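Local coordinates for guanine deaminase (Escherichia coli, PDB 6OHB), which catalyses the zinc-dependent hydrolytic deamination of guanine to xanthine and ammonia, the single step that turns guanine into xanthine in purine breakdown, at residues D23-I28 with K314-K319; E27-L32 with S355-F360; A363-A368 with I377-P382. All coordinates share one frame; numbering follows the deposited sequence.

Contact 1: residues D23-I28 with K314-K319; sequences DNPEEI and KAWQKK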
loop_
_atom_site.group_PDB
_atom_site.type_symbol
_atom_site.label_atom_id
_atom_site.label_comp_id
_atom_site.label_asym_id
_atom_site.label_seq_id
_atom_site.Cartn_x
_atom_site.Cartn_y
_atom_site.Cartn_z
ATOM N N ASP A 23 -27.871 -4.687 -6.327
ATOM C CA ASP A 23 -27.548 -3.649 -7.296
ATOM C C ASP A 23 -27.240 -2.293 -6.661
ATOM O O ASP A 23 -26.831 -1.369 -7.377
ATOM C CB ASP A 23 -28.674 -3.499 -8.352
ATOM C CG ASP A 23 -30.055 -3.318 -7.761
ATOM O OD1 ASP A 23 -30.280 -3.719 -6.601
ATOM O OD2 ASP A 23 -30.940 -2.786 -8.474
ATOM N N ASN A 24 -27.402 -2.145 -5.343
ATOM C CA ASN A 24 -26.930 -0.969 -4.648
ATOM C C ASN A 24 -26.044 -1.424 -3.497
ATOM O O ASN A 24 -26.405 -2.369 -2.776
ATOM C CB ASN A 24 -28.095 -0.116 -4.117
ATOM C CG ASN A 24 -28.304 1.152 -4.912
ATOM O OD1 ASN A 24 -27.523 2.098 -4.814
ATOM N ND2 ASN A 24 -29.363 1.174 -5.720
ATOM N N PRO A 25 -24.878 -0.801 -3.300
ATOM C CA PRO A 25 -23.994 -1.225 -2.197
ATOM C C PRO A 25 -24.630 -1.084 -0.827
ATOM O O PRO A 25 -24.110 -1.652 0.142
ATOM C CB PRO A 25 -22.770 -0.301 -2.339
ATOM C CG PRO A 25 -23.264 0.870 -3.136
ATOM C CD PRO A 25 -24.342 0.356 -4.035
ATOM N N GLU A 26 -25.745 -0.357 -0.720
ATOM C CA GLU A 26 -26.438 -0.214 0.553
ATOM C C GLU A 26 -27.154 -1.490 0.977
ATOM O O GLU A 26 -27.405 -1.670 2.172
ATOM C CB GLU A 26 -27.435 0.943 0.478
ATOM C CG GLU A 26 -26.922 2.247 1.072
ATOM C CD GLU A 26 -25.636 2.717 0.421
ATOM O OE1 GLU A 26 -25.682 3.157 -0.749
ATOM O OE2 GLU A 26 -24.577 2.642 1.080
ATOM N N GLU A 27 -27.490 -2.378 0.040
ATOM C CA GLU A 27 -28.151 -3.621 0.421
ATOM C C GLU A 27 -27.182 -4.717 0.838
ATOM O O GLU A 27 -27.643 -5.784 1.263
ATOM C CB GLU A 27 -29.007 -4.166 -0.721
ATOM C CG GLU A 27 -29.511 -3.150 -1.712
ATOM C CD GLU A 27 -30.133 -3.822 -2.918
ATOM O OE1 GLU A 27 -30.943 -4.753 -2.729
ATOM O OE2 GLU A 27 -29.797 -3.434 -4.051
ATOM N N ILE A 28 -25.869 -4.492 0.714
ATOM C CA ILE A 28 -24.900 -5.560 0.954
ATOM C C ILE A 28 -24.988 -6.057 2.392
ATOM O O ILE A 28 -24.861 -7.259 2.656
ATOM C CB ILE A 28 -23.479 -5.082 0.598
ATOM C CG1 ILE A 28 -23.356 -4.869 -0.909
ATOM C CG2 ILE A 28 -22.433 -6.088 1.067
ATOM C CD1 ILE A 28 -22.043 -4.247 -1.330
ATOM N N LYS A 314 -20.440 6.560 -10.127
ATOM C CA LYS A 314 -21.199 6.599 -11.371
ATOM C C LYS A 314 -21.431 5.196 -11.908
ATOM O O LYS A 314 -22.439 4.947 -12.577
ATOM C CB LYS A 314 -20.476 7.456 -12.417
ATOM N N ALA A 315 -20.526 4.264 -11.607
ATOM C CA ALA A 315 -20.745 2.882 -12.009
ATOM C C ALA A 315 -21.950 2.283 -11.292
ATOM O O ALA A 315 -22.764 1.589 -11.912
ATOM C CB ALA A 315 -19.490 2.054 -11.737
ATOM N N TRP A 316 -22.090 2.550 -9.991
ATOM C CA TRP A 316 -23.276 2.088 -9.274
ATOM C C TRP A 316 -24.535 2.782 -9.785
ATOM O O TRP A 316 -25.577 2.137 -9.956
ATOM C CB TRP A 316 -23.117 2.315 -7.772
ATOM C CG TRP A 316 -22.234 1.318 -7.070
ATOM C CD1 TRP A 316 -21.032 1.568 -6.473
ATOM C CD2 TRP A 316 -22.496 -0.081 -6.867
ATOM N NE1 TRP A 316 -20.528 0.416 -5.919
ATOM C CE2 TRP A 316 -21.407 -0.610 -6.145
ATOM C CE3 TRP A 316 -23.547 -0.936 -7.226
ATOM C CZ2 TRP A 316 -21.335 -1.955 -5.777
ATOM C CZ3 TRP A 316 -23.473 -2.270 -6.858
ATOM C CH2 TRP A 316 -22.375 -2.766 -6.141
ATOM N N GLN A 317 -24.459 4.096 -10.028
ATOM C CA GLN A 317 -25.628 4.830 -10.509
ATOM C C GLN A 317 -26.058 4.335 -11.884
ATOM O O GLN A 317 -27.256 4.145 -12.135
ATOM C CB GLN A 317 -25.333 6.330 -10.547
ATOM N N LYS A 318 -25.100 4.111 -12.782
ATOM C CA LYS A 318 -25.393 3.587 -14.111
ATOM C C LYS A 318 -25.644 2.081 -14.112
ATOM O O LYS A 318 -25.870 1.513 -15.185
ATOM C CB LYS A 318 -24.253 3.924 -15.082
ATOM C CG LYS A 318 -23.911 5.413 -15.185
ATOM C CD LYS A 318 -25.017 6.219 -15.847
ATOM N N LYS A 319 -25.580 1.425 -12.948
ATOM C CA LYS A 319 -25.860 -0.007 -12.811
ATOM C C LYS A 319 -24.979 -0.862 -13.725
ATOM O O LYS A 319 -25.454 -1.804 -14.359
ATOM C CB LYS A 319 -27.341 -0.310 -13.065
ATOM C CG LYS A 319 -28.320 0.518 -12.236
ATOM C CD LYS A 319 -29.536 -0.307 -11.822
ATOM C CE LYS A 319 -30.367 0.405 -10.761
ATOM N NZ LYS A 319 -29.687 0.437 -9.431
#
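Asp23 and Asn24, the two residues that reach Lys319 across this contact, both give their backbone N-H to one oxygen, Glu27 OE2. Asn24 N lies 3.0 Å from Glu27 OE2 and comes in on the anti side, near the carboxylate plane. Asp23 N is 3.2 Å from Glu27 OE2 and comes from above that plane. The two bonds help close the turn from Asp23 to Glu27, with Pro25 inside it. Asp23 OD2 forms a salt bridge with Lys319 NZ at 3.6 Å. The lysine chain bends at chi2 and again at its end (chi4 -71°) to get there. Lys319 follows helix 312-317 in a Schellman motif. Pro25 lies over one face of the Trp316 ring, a CH-pi contact with CD 3.6 Å from the centre of the six-membered ring. At the ring edge, Asp23 O is 3.3 Å from Trp316 CE3. Trp316 NE1 is hydrogen-bonded to Glu358 OE2. With an alanine here instead of Trp316, Pro25 would probably lose the surface it rests on, and Glu358 its indole N-H donor. At the surface, the contact joins the loop between strands 14-18 and 32-35 to the end of helix 312-317, with helix 356-363 touching Pro25 and helix 282-290 touching Ala315.

Contact 2: residues E27-L32 with S355-F360; sequences EIASAL and SAYEAF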
loop_
_atom_site.group_PDB
_atom_site.type_symbol
_atom_site.label_atom_id
_atom_site.label_comp_id
_atom_site.label_asym_id
_atom_site.label_seq_id
_atom_site.Cartn_x
_atom_site.Cartn_y
_atom_site.Cartn_z
ATOM N N GLU A 27 -27.490 -2.378 0.040
ATOM C CA GLU A 27 -28.151 -3.621 0.421
ATOM C C GLU A 27 -27.182 -4.717 0.838
ATOM O O GLU A 27 -27.643 -5.784 1.263
ATOM C CB GLU A 27 -29.007 -4.166 -0.721
ATOM C CG GLU A 27 -29.511 -3.150 -1.712
ATOM C CD GLU A 27 -30.133 -3.822 -2.918
ATOM O OE1 GLU A 27 -30.943 -4.753 -2.729
ATOM O OE2 GLU A 27 -29.797 -3.434 -4.051
ATOM N N ILE A 28 -25.869 -4.492 0.714
ATOM C CA ILE A 28 -24.900 -5.560 0.954
ATOM C C ILE A 28 -24.988 -6.057 2.392
ATOM O O ILE A 28 -24.861 -7.259 2.656
ATOM C CB ILE A 28 -23.479 -5.082 0.598
ATOM C CG1 ILE A 28 -23.356 -4.869 -0.909
ATOM C CG2 ILE A 28 -22.433 -6.088 1.067
ATOM C CD1 ILE A 28 -22.043 -4.247 -1.330
ATOM N N ALA A 29 -25.226 -5.148 3.341
ATOM C CA ALA A 29 -25.347 -5.558 4.738
ATOM C C ALA A 29 -26.501 -6.535 4.933
ATOM O O ALA A 29 -26.395 -7.486 5.716
ATOM C CB ALA A 29 -25.527 -4.331 5.631
ATOM N N SER A 30 -27.609 -6.319 4.221
ATOM C CA SER A 30 -28.760 -7.207 4.321
ATOM C C SER A 30 -28.459 -8.618 3.827
ATOM O O SER A 30 -29.125 -9.566 4.257
ATOM C CB SER A 30 -29.934 -6.627 3.535
ATOM O OG SER A 30 -29.796 -6.906 2.149
ATOM N N ALA A 31 -27.478 -8.779 2.938
ATOM C CA ALA A 31 -27.146 -10.071 2.358
ATOM C C ALA A 31 -25.863 -10.664 2.924
ATOM O O ALA A 31 -25.401 -11.698 2.430
ATOM C CB ALA A 31 -27.030 -9.946 0.839
ATOM N N LEU A 32 -25.270 -10.035 3.933
ATOM C CA LEU A 32 -23.997 -10.491 4.472
ATOM C C LEU A 32 -24.256 -11.473 5.606
ATOM O O LEU A 32 -24.873 -11.117 6.616
ATOM C CB LEU A 32 -23.146 -9.322 4.962
ATOM C CG LEU A 32 -21.720 -9.772 5.281
ATOM C CD1 LEU A 32 -20.794 -9.398 4.149
ATOM C CD2 LEU A 32 -21.238 -9.192 6.595
ATOM N N SER A 355 -17.242 1.162 1.709
ATOM C CA SER A 355 -17.567 0.384 2.893
ATOM C C SER A 355 -16.807 -0.939 2.928
ATOM O O SER A 355 -16.438 -1.503 1.892
ATOM C CB SER A 355 -19.077 0.119 2.924
ATOM O OG SER A 355 -19.386 -1.122 3.536
ATOM N N ALA A 356 -16.608 -1.454 4.147
ATOM C CA ALA A 356 -15.982 -2.763 4.295
ATOM C C ALA A 356 -16.836 -3.839 3.641
ATOM O O ALA A 356 -16.314 -4.757 2.996
ATOM C CB ALA A 356 -15.759 -3.074 5.776
ATOM N N TYR A 357 -18.157 -3.729 3.790
ATOM C CA TYR A 357 -19.063 -4.654 3.119
ATOM C C TYR A 357 -18.931 -4.552 1.605
ATOM O O TYR A 357 -18.890 -5.573 0.910
ATOM C CB TYR A 357 -20.499 -4.389 3.569
ATOM C CG TYR A 357 -20.753 -4.789 5.006
ATOM C CD1 TYR A 357 -19.826 -5.554 5.705
ATOM C CD2 TYR A 357 -21.905 -4.394 5.668
ATOM C CE1 TYR A 357 -20.044 -5.919 7.018
ATOM C CE2 TYR A 357 -22.131 -4.755 6.985
ATOM C CZ TYR A 357 -21.200 -5.523 7.652
ATOM O OH TYR A 357 -21.413 -5.884 8.964
ATOM N N GLU A 358 -18.859 -3.328 1.074
ATOM C CA GLU A 358 -18.729 -3.159 -0.373
ATOM C C GLU A 358 -17.408 -3.725 -0.886
ATOM O O GLU A 358 -17.370 -4.365 -1.944
ATOM C CB GLU A 358 -18.858 -1.683 -0.749
ATOM C CG GLU A 358 -19.006 -1.441 -2.243
ATOM C CD GLU A 358 -19.103 0.034 -2.589
ATOM O OE1 GLU A 358 -19.241 0.862 -1.663
ATOM O OE2 GLU A 358 -19.054 0.364 -3.791
ATOM N N ALA A 359 -16.315 -3.487 -0.158
ATOM C CA ALA A 359 -15.016 -4.014 -0.567
ATOM C C ALA A 359 -15.016 -5.536 -0.560
ATOM O O ALA A 359 -14.573 -6.180 -1.523
ATOM C CB ALA A 359 -13.922 -3.465 0.353
ATOM N N PHE A 360 -15.519 -6.134 0.523
ATOM C CA PHE A 360 -15.603 -7.589 0.587
ATOM C C PHE A 360 -16.483 -8.133 -0.535
ATOM O O PHE A 360 -16.156 -9.150 -1.157
ATOM C CB PHE A 360 -16.129 -8.014 1.960
ATOM C CG PHE A 360 -16.301 -9.500 2.118
ATOM C CD1 PHE A 360 -15.215 -10.310 2.406
ATOM C CD2 PHE A 360 -17.554 -10.083 2.003
ATOM C CE1 PHE A 360 -15.370 -11.681 2.561
ATOM C CE2 PHE A 360 -17.718 -11.453 2.156
ATOM C CZ PHE A 360 -16.621 -12.252 2.435
#
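Ile28 has CG1 anti to its carbonyl carbon (chi1 -68°) and an extended end (chi2 173°), which lays Ile28 CD1 3.6 Å from Glu358 CA. The other branch, Ile28 CG2, sits 3.6 Å from Tyr357 CB, and it is as near to the Tyr357 carbonyl oxygen. The Ile28 and Tyr357 side chains run alongside each other with opposite headings. Ala29 and Leu32 meet the Tyr357 ring on opposite sides of its CB-to-OH axis. Ala29 CB is 3.6 Å from Tyr357 CD2, while Leu32 CD2 is 3.5 Å from Tyr357 CE1. Leu32 lies roughly perpendicular to the Tyr357 side chain. Leu32 CG stands anti to the backbone N (chi1 -169°), and the second methyl, Leu32 CD1, meets Phe360 CD2 at 3.9 Å. The side-chain packing is apolar. Polar bonds shape the two segments from within. Ser30 OG donates to a lone pair of Glu27 O at 2.6 Å. Ser355 is the N-cap of helix 356-363, its OG accepting weak bonds from Tyr357 N and Glu358 N. The loop that leads into strand 32-35 thus rests on the first turns of helix 356-363. Strand 14-18 adds Val18, which touches both Leu32 and Phe360. Helix 409-419 supplies Val410 and Leu413 against Tyr357, and strand 73-84 packs on Phe360.

Contact 3: residues A363-A368 with I377-P382; sequences ATLGGA and IGNFLP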
loop_
_atom_site.group_PDB
_atom_site.type_symbol
_atom_site.label_atom_id
_atom_site.label_comp_id
_atom_site.label_asym_id
_atom_site.label_seq_id
_atom_site.Cartn_x
_atom_site.Cartn_y
_atom_site.Cartn_z
ATOM N N ALA A 363 -14.700 -8.058 -3.808
ATOM C CA ALA A 363 -13.617 -9.036 -3.842
ATOM C C ALA A 363 -14.124 -10.452 -4.101
ATOM O O ALA A 363 -13.377 -11.282 -4.630
ATOM C CB ALA A 363 -12.824 -8.992 -2.538
ATOM N N THR A 364 -15.379 -10.750 -3.762
ATOM C CA THR A 364 -15.857 -12.125 -3.889
ATOM C C THR A 364 -17.026 -12.231 -4.860
ATOM O O THR A 364 -16.817 -12.391 -6.067
ATOM C CB THR A 364 -16.268 -12.689 -2.526
ATOM O OG1 THR A 364 -17.294 -11.866 -1.952
ATOM C CG2 THR A 364 -15.076 -12.732 -1.584
ATOM N N LEU A 365 -18.258 -12.135 -4.349
ATOM C CA LEU A 365 -19.426 -12.413 -5.187
ATOM C C LEU A 365 -19.621 -11.344 -6.253
ATOM O O LEU A 365 -20.014 -11.657 -7.381
ATOM C CB LEU A 365 -20.681 -12.536 -4.323
ATOM C CG LEU A 365 -21.967 -12.961 -5.040
ATOM C CD1 LEU A 365 -21.808 -14.320 -5.715
ATOM C CD2 LEU A 365 -23.138 -12.968 -4.072
ATOM N N GLY A 366 -19.353 -10.080 -5.923
ATOM C CA GLY A 366 -19.433 -9.032 -6.930
ATOM C C GLY A 366 -18.457 -9.243 -8.073
ATOM O O GLY A 366 -18.782 -9.002 -9.241
ATOM N N GLY A 367 -17.243 -9.697 -7.758
ATOM C CA GLY A 367 -16.289 -9.985 -8.817
ATOM C C GLY A 367 -16.747 -11.129 -9.701
ATOM O O GLY A 367 -16.726 -11.025 -10.931
ATOM N N ALA A 368 -17.206 -12.222 -9.081
ATOM C CA ALA A 368 -17.757 -13.340 -9.846
ATOM C C ALA A 368 -18.904 -12.877 -10.733
ATOM O O ALA A 368 -19.025 -13.313 -11.884
ATOM C CB ALA A 368 -18.219 -14.455 -8.904
ATOM N N ILE A 377 -19.504 -19.666 -8.255
ATOM C CA ILE A 377 -18.594 -19.338 -7.166
ATOM C C ILE A 377 -19.100 -18.078 -6.473
ATOM O O ILE A 377 -20.067 -17.448 -6.909
ATOM C CB ILE A 377 -17.145 -19.126 -7.660
ATOM C CG1 ILE A 377 -17.089 -17.955 -8.648
ATOM C CG2 ILE A 377 -16.590 -20.393 -8.295
ATOM C CD1 ILE A 377 -15.665 -17.534 -9.035
ATOM N N GLY A 378 -18.432 -17.698 -5.387
ATOM C CA GLY A 378 -18.627 -16.401 -4.765
ATOM C C GLY A 378 -19.187 -16.441 -3.361
ATOM O O GLY A 378 -19.071 -15.442 -2.637
ATOM N N ASN A 379 -19.812 -17.540 -2.953
ATOM C CA ASN A 379 -20.294 -17.669 -1.584
ATOM C C ASN A 379 -20.411 -19.156 -1.256
ATOM O O ASN A 379 -19.969 -20.017 -2.023
ATOM C CB ASN A 379 -21.608 -16.904 -1.384
ATOM C CG ASN A 379 -22.647 -17.218 -2.448
ATOM O OD1 ASN A 379 -22.638 -18.290 -3.053
ATOM N ND2 ASN A 379 -23.551 -16.274 -2.682
ATOM N N PHE A 380 -20.990 -19.454 -0.094
ATOM C CA PHE A 380 -21.076 -20.818 0.410
ATOM C C PHE A 380 -22.471 -21.416 0.238
ATOM O O PHE A 380 -22.893 -22.247 1.049
ATOM C CB PHE A 380 -20.645 -20.864 1.877
ATOM C CG PHE A 380 -19.221 -20.436 2.099
ATOM C CD1 PHE A 380 -18.167 -21.225 1.659
ATOM C CD2 PHE A 380 -18.935 -19.239 2.733
ATOM C CE1 PHE A 380 -16.855 -20.831 1.860
ATOM C CE2 PHE A 380 -17.628 -18.836 2.931
ATOM C CZ PHE A 380 -16.588 -19.631 2.496
ATOM N N LEU A 381 -23.194 -21.009 -0.803
ATOM C CA LEU A 381 -24.498 -21.599 -1.077
ATOM C C LEU A 381 -24.328 -23.045 -1.542
ATOM O O LEU A 381 -23.410 -23.345 -2.316
ATOM C CB LEU A 381 -25.241 -20.803 -2.149
ATOM C CG LEU A 381 -25.699 -19.379 -1.832
ATOM C CD1 LEU A 381 -26.294 -18.743 -3.082
ATOM C CD2 LEU A 381 -26.703 -19.364 -0.688
ATOM N N PRO A 382 -25.179 -23.964 -1.074
ATOM C CA PRO A 382 -25.111 -25.354 -1.549
ATOM C C PRO A 382 -25.107 -25.425 -3.072
ATOM O O PRO A 382 -25.802 -24.666 -3.752
ATOM C CB PRO A 382 -26.373 -25.992 -0.956
ATOM C CG PRO A 382 -26.643 -25.194 0.289
ATOM C CD PRO A 382 -26.186 -23.779 -0.013
HETATM O O HOH W 1 -19.190 -13.552 -0.786
#
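The break at Thr364 between helices 356-363 and 365-370, and Leu365 just after it, pack against Gly378 in the loop that runs on to strand 388-391. The backbones come very close here, with Leu365 CA and Gly378 CA 4.1 Å apart. Gly378 has positive phi (116°) and lies against Leu365 CD1, which leaves little room for a CB. A water bridges the two segments. It donates to Gly378 O at 2.6 Å and lies 2.8 Å from Thr364 OG1. Thr364 is the N-cap residue of helix 365-370, yet its hydroxyl makes no capping bond. It bonds instead to Phe360 O in the helix before. In the chain these helices come after strand 321-324 and helix 336-349 of the TIM barrel that forms the core of the amidohydrolase fold. One turn along, Ala368 CB meets Ile377 CG1 at 3.7 Å. Leu365 has CG anti to its backbone N (chi1 -174°), and its methyls face the loop: CD1 is 3.8 Å from Ile377 O, and CD2 is 3.6 Å from Asn379 ND2. The Asn379 amide is held at both ends, ND2 by Val18 O and OD1 by Lys384 NZ.

Contacts 1 and 2 lie about 11 Å apart between centres and share Glu27 and Ile28. Both start from the loop between strands 14-18 and 32-35, and they touch through Trp316 and Glu358. Contact 3 comes later in the chain. Its centre is about 13 Å from that of contact 2 and about 17 Å from that of contact 1. It follows contact 2 directly, since helix 365-370 succeeds helix 356-363. Contacts 1 and 2 hold a loop of the N-terminal strands against helices of the amidohydrolase barrel. Contact 3 packs the start of helix 365-370 against the loop that leads on to strand 388-391. All three lie away from the zinc site.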